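Long-range contact in type IV pilus biogenesis protein PilB (Streptococcus sanguinis, PDB 7B7P), which is a minor type IV pilin that takes a direct part in adhesion, probably through its metal-binding von Willebrand factor A-like module: residues 285-297 with 330-344. Residues are numbered along the deposited sequence; the frame is centred on the assembly and turned at random.
Sequences GIPNAYLVDSRAL and SRLGYDLYSRDSITR
I286 opens the contact by laying CG2 against the aliphatic chain of R344, 3.6 Å from its CD, the two side chains crossing at a slant, while its CD1 arm faces the backbone of S338. One residue on, P287 rests on helix 341-358. N288 then ties the loop to the turn D335–S338 with both backbone and side chain. Its carbonyl O takes the N-H of D335, which lies in the carbonyl plane, and its ND2 is shared between two weak bonds, to S338 OG at 3.1 Å and to D335 O. CG sits between the backbone N and the carbonyl carbon (chi1 62°), a rotation that turns ND2 toward these two acceptors; OD1 is held by the backbone N of T256.

From here a short antiparallel ladder shows backbone pairing and side-chain fit reinforcing one another. A289 faces Y334 in a non-hydrogen-bonded pair, their CB atoms 4.1 Å apart. Y290 and G333 exchange both backbone bonds, and the tyrosine ring lies over the glycine, whose CA stands 3.9 Å from the ring centroid in a CH-pi contact, 17° off the normal; T343 CG2 meets the ring edge. L291 returns to the face of A289 and touches L332, CD2 to CD1 at 3.9 Å. V292 N donates to R331 O, and R331 NH1 answers with a straight bond of 2.8 Å to V292 O, close to the guanidinium plane. That same NH1 also forms a salt bridge with D320. Past the strand, L297 CD2 packs on S330 O.

The result is an antiparallel ladder at one border of a four-stranded sheet, appended to the von Willebrand factor A-like fold beside its magnesium-binding MIDAS, the side chain of N288 about 9 Å from those of S173 and D284.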
# COMPACT_ATOMS: atom_id res chain seq x y z
N GLY A 285 13.07 5.81 17.63
CA GLY A 285 13.95 5.30 18.67
C GLY A 285 13.93 3.79 18.76
O GLY A 285 13.06 3.11 18.20
N ILE A 286 14.91 3.28 19.48
CA ILE A 286 14.97 1.84 19.72
C ILE A 286 13.79 1.42 20.59
O ILE A 286 13.54 2.05 21.64
CB ILE A 286 16.28 1.47 20.38
CG1 ILE A 286 17.48 2.01 19.60
CG2 ILE A 286 16.33 -0.04 20.59
CD1 ILE A 286 18.74 2.01 20.49
N PRO A 287 13.05 0.38 20.22
CA PRO A 287 12.02 -0.17 21.11
C PRO A 287 12.58 -0.49 22.49
O PRO A 287 13.61 -1.15 22.63
CB PRO A 287 11.57 -1.44 20.38
CG PRO A 287 11.87 -1.18 18.95
CD PRO A 287 13.14 -0.36 18.95
N ASN A 288 11.91 0.01 23.52
CA ASN A 288 12.45 -0.20 24.86
C ASN A 288 11.35 -0.31 25.91
O ASN A 288 11.61 -0.04 27.09
CB ASN A 288 13.42 0.96 25.28
CG ASN A 288 12.72 2.31 25.32
OD1 ASN A 288 11.55 2.46 24.91
ND2 ASN A 288 13.41 3.30 25.86
N ALA A 289 10.12 -0.64 25.52
CA ALA A 289 9.02 -0.75 26.47
C ALA A 289 7.99 -1.74 25.93
O ALA A 289 7.85 -1.91 24.71
CB ALA A 289 8.40 0.63 26.75
N TYR A 290 7.26 -2.37 26.84
CA TYR A 290 6.19 -3.31 26.50
C TYR A 290 5.26 -3.40 27.69
O TYR A 290 5.62 -3.00 28.80
CB TYR A 290 6.75 -4.69 26.10
CG TYR A 290 7.68 -5.31 27.16
CD1 TYR A 290 9.04 -5.01 27.19
CD2 TYR A 290 7.18 -6.16 28.14
CE1 TYR A 290 9.87 -5.55 28.17
CE2 TYR A 290 7.99 -6.70 29.11
CZ TYR A 290 9.33 -6.39 29.13
OH TYR A 290 10.14 -6.93 30.12
N LEU A 291 4.05 -3.88 27.46
CA LEU A 291 3.08 -4.12 28.53
C LEU A 291 2.90 -5.61 28.75
O LEU A 291 2.89 -6.38 27.79
CB LEU A 291 1.73 -3.48 28.21
CG LEU A 291 1.81 -1.96 28.22
CD1 LEU A 291 0.49 -1.31 27.86
CD2 LEU A 291 2.28 -1.50 29.57
N VAL A 292 2.76 -6.02 30.01
CA VAL A 292 2.46 -7.42 30.30
C VAL A 292 1.01 -7.55 30.73
O VAL A 292 0.37 -6.61 31.20
CB VAL A 292 3.42 -8.05 31.34
CG1 VAL A 292 4.84 -8.06 30.81
CG2 VAL A 292 3.31 -7.36 32.72
N ASP A 293 0.47 -8.73 30.49
CA ASP A 293 -0.81 -9.14 31.04
C ASP A 293 -0.69 -9.25 32.57
O ASP A 293 0.38 -9.56 33.11
CB ASP A 293 -1.16 -10.48 30.39
CG ASP A 293 -2.50 -11.04 30.80
OD1 ASP A 293 -2.90 -10.97 31.98
OD2 ASP A 293 -3.13 -11.62 29.90
N SER A 294 -1.81 -9.01 33.26
CA SER A 294 -1.78 -9.13 34.73
C SER A 294 -1.32 -10.52 35.18
O SER A 294 -0.71 -10.66 36.25
CB SER A 294 -3.15 -8.82 35.34
OG SER A 294 -4.18 -9.57 34.71
N ARG A 295 -1.57 -11.55 34.37
CA ARG A 295 -1.08 -12.90 34.67
C ARG A 295 0.41 -12.95 34.97
O ARG A 295 0.88 -13.90 35.61
CB ARG A 295 -1.34 -13.86 33.49
CG ARG A 295 -2.76 -14.43 33.33
CD ARG A 295 -2.90 -14.99 31.91
NE ARG A 295 -4.28 -15.12 31.44
CZ ARG A 295 -5.09 -16.13 31.76
NH1 ARG A 295 -4.68 -17.12 32.56
NH2 ARG A 295 -6.32 -16.16 31.28
N ALA A 296 1.18 -11.97 34.49
CA ALA A 296 2.63 -12.00 34.65
C ALA A 296 3.08 -11.43 35.98
O ALA A 296 4.27 -11.54 36.30
CB ALA A 296 3.31 -11.25 33.50
N LEU A 297 2.16 -10.85 36.76
CA LEU A 297 2.43 -10.28 38.09
C LEU A 297 2.38 -11.37 39.16
O LEU A 297 1.42 -11.51 39.92
CB LEU A 297 1.43 -9.17 38.41
CG LEU A 297 1.36 -8.01 37.43
CD1 LEU A 297 0.61 -6.82 38.03
CD2 LEU A 297 2.76 -7.62 37.00
N SER A 330 2.49 -0.87 36.94
CA SER A 330 2.97 -2.18 37.37
C SER A 330 3.08 -3.17 36.22
O SER A 330 3.75 -4.20 36.35
CB SER A 330 2.06 -2.75 38.45
OG SER A 330 0.71 -2.63 38.06
N ARG A 331 2.43 -2.92 35.08
CA ARG A 331 2.52 -3.87 33.99
C ARG A 331 3.57 -3.50 32.94
O ARG A 331 3.67 -4.17 31.91
CB ARG A 331 1.14 -4.05 33.37
CG ARG A 331 0.20 -4.73 34.37
CD ARG A 331 -1.07 -5.24 33.74
NE ARG A 331 -1.92 -4.15 33.30
CZ ARG A 331 -1.99 -3.71 32.04
NH1 ARG A 331 -1.25 -4.27 31.07
NH2 ARG A 331 -2.82 -2.73 31.72
N LEU A 332 4.41 -2.50 33.23
CA LEU A 332 5.27 -1.88 32.24
C LEU A 332 6.67 -2.47 32.33
O LEU A 332 7.32 -2.38 33.37
CB LEU A 332 5.33 -0.36 32.43
CG LEU A 332 6.22 0.42 31.45
CD1 LEU A 332 5.60 0.43 30.05
CD2 LEU A 332 6.50 1.86 31.90
N GLY A 333 7.13 -3.07 31.24
CA GLY A 333 8.55 -3.34 31.08
C GLY A 333 9.16 -2.17 30.33
O GLY A 333 8.57 -1.64 29.40
N TYR A 334 10.35 -1.75 30.76
CA TYR A 334 11.01 -0.64 30.09
C TYR A 334 12.46 -0.53 30.51
O TYR A 334 12.86 -0.98 31.58
CB TYR A 334 10.31 0.68 30.37
CG TYR A 334 10.44 1.12 31.80
CD1 TYR A 334 9.63 0.56 32.78
CD2 TYR A 334 11.35 2.11 32.17
CE1 TYR A 334 9.73 0.97 34.12
CE2 TYR A 334 11.45 2.53 33.49
CZ TYR A 334 10.63 1.94 34.47
OH TYR A 334 10.69 2.32 35.79
N ASP A 335 13.24 0.14 29.65
CA ASP A 335 14.65 0.44 29.89
C ASP A 335 14.91 1.87 29.43
O ASP A 335 14.94 2.15 28.22
CB ASP A 335 15.54 -0.56 29.15
CG ASP A 335 16.98 -0.15 29.12
OD1 ASP A 335 17.38 0.66 29.96
OD2 ASP A 335 17.74 -0.69 28.27
N LEU A 336 15.08 2.79 30.38
CA LEU A 336 15.28 4.20 30.04
C LEU A 336 16.54 4.44 29.22
O LEU A 336 16.62 5.43 28.50
CB LEU A 336 15.33 5.07 31.30
CG LEU A 336 14.07 5.07 32.17
CD1 LEU A 336 14.38 5.55 33.59
CD2 LEU A 336 13.02 5.93 31.54
N TYR A 337 17.53 3.58 29.30
CA TYR A 337 18.78 3.79 28.58
C TYR A 337 18.87 3.05 27.25
O TYR A 337 19.86 3.23 26.54
CB TYR A 337 19.95 3.38 29.48
CG TYR A 337 19.99 4.23 30.72
CD1 TYR A 337 20.32 5.58 30.65
CD2 TYR A 337 19.63 3.71 31.95
CE1 TYR A 337 20.34 6.37 31.78
CE2 TYR A 337 19.65 4.49 33.09
CZ TYR A 337 20.00 5.82 33.00
OH TYR A 337 20.02 6.60 34.12
N SER A 338 17.86 2.24 26.90
CA SER A 338 17.81 1.50 25.63
C SER A 338 19.11 0.75 25.33
O SER A 338 19.61 0.77 24.21
CB SER A 338 17.45 2.42 24.46
OG SER A 338 16.35 3.27 24.78
N ARG A 339 19.64 0.07 26.34
CA ARG A 339 20.88 -0.70 26.23
C ARG A 339 20.74 -2.19 26.57
O ARG A 339 21.59 -2.98 26.15
CB ARG A 339 21.95 -0.10 27.17
CG ARG A 339 21.53 -0.17 28.63
CD ARG A 339 22.54 0.46 29.55
NE ARG A 339 21.97 0.64 30.89
CZ ARG A 339 22.67 1.05 31.95
NH1 ARG A 339 23.97 1.33 31.84
NH2 ARG A 339 22.06 1.19 33.11
N ASP A 340 19.72 -2.58 27.31
CA ASP A 340 19.55 -3.98 27.72
C ASP A 340 18.96 -4.80 26.57
O ASP A 340 17.80 -4.59 26.18
CB ASP A 340 18.66 -4.02 28.95
CG ASP A 340 18.37 -5.42 29.41
OD1 ASP A 340 19.32 -6.10 29.86
OD2 ASP A 340 17.19 -5.84 29.34
N SER A 341 19.75 -5.75 26.04
CA SER A 341 19.34 -6.56 24.89
C SER A 341 17.99 -7.25 25.11
O SER A 341 17.18 -7.32 24.18
CB SER A 341 20.40 -7.61 24.57
OG SER A 341 21.31 -7.13 23.58
N ILE A 342 17.74 -7.77 26.32
CA ILE A 342 16.51 -8.52 26.59
C ILE A 342 15.29 -7.62 26.45
O ILE A 342 14.29 -7.98 25.81
CB ILE A 342 16.55 -9.15 27.99
CG1 ILE A 342 17.60 -10.26 28.05
CG2 ILE A 342 15.18 -9.67 28.38
CD1 ILE A 342 17.21 -11.49 27.33
N THR A 343 15.33 -6.45 27.09
CA THR A 343 14.19 -5.54 27.01
C THR A 343 13.91 -5.14 25.57
O THR A 343 12.75 -4.99 25.17
CB THR A 343 14.46 -4.31 27.87
OG1 THR A 343 14.92 -4.73 29.15
CG2 THR A 343 13.19 -3.44 28.00
N ARG A 344 14.97 -4.95 24.77
CA ARG A 344 14.76 -4.57 23.38
C ARG A 344 14.06 -5.69 22.64
O ARG A 344 13.02 -5.48 22.00
CB ARG A 344 16.09 -4.20 22.73
CG ARG A 344 15.99 -3.81 21.24
CD ARG A 344 17.34 -3.52 20.59
NE ARG A 344 18.21 -4.70 20.53
CZ ARG A 344 19.23 -4.91 21.35
NH1 ARG A 344 19.51 -4.03 22.32
NH2 ARG A 344 19.97 -5.99 21.23
O HOH W 1 14.81 4.16 23.02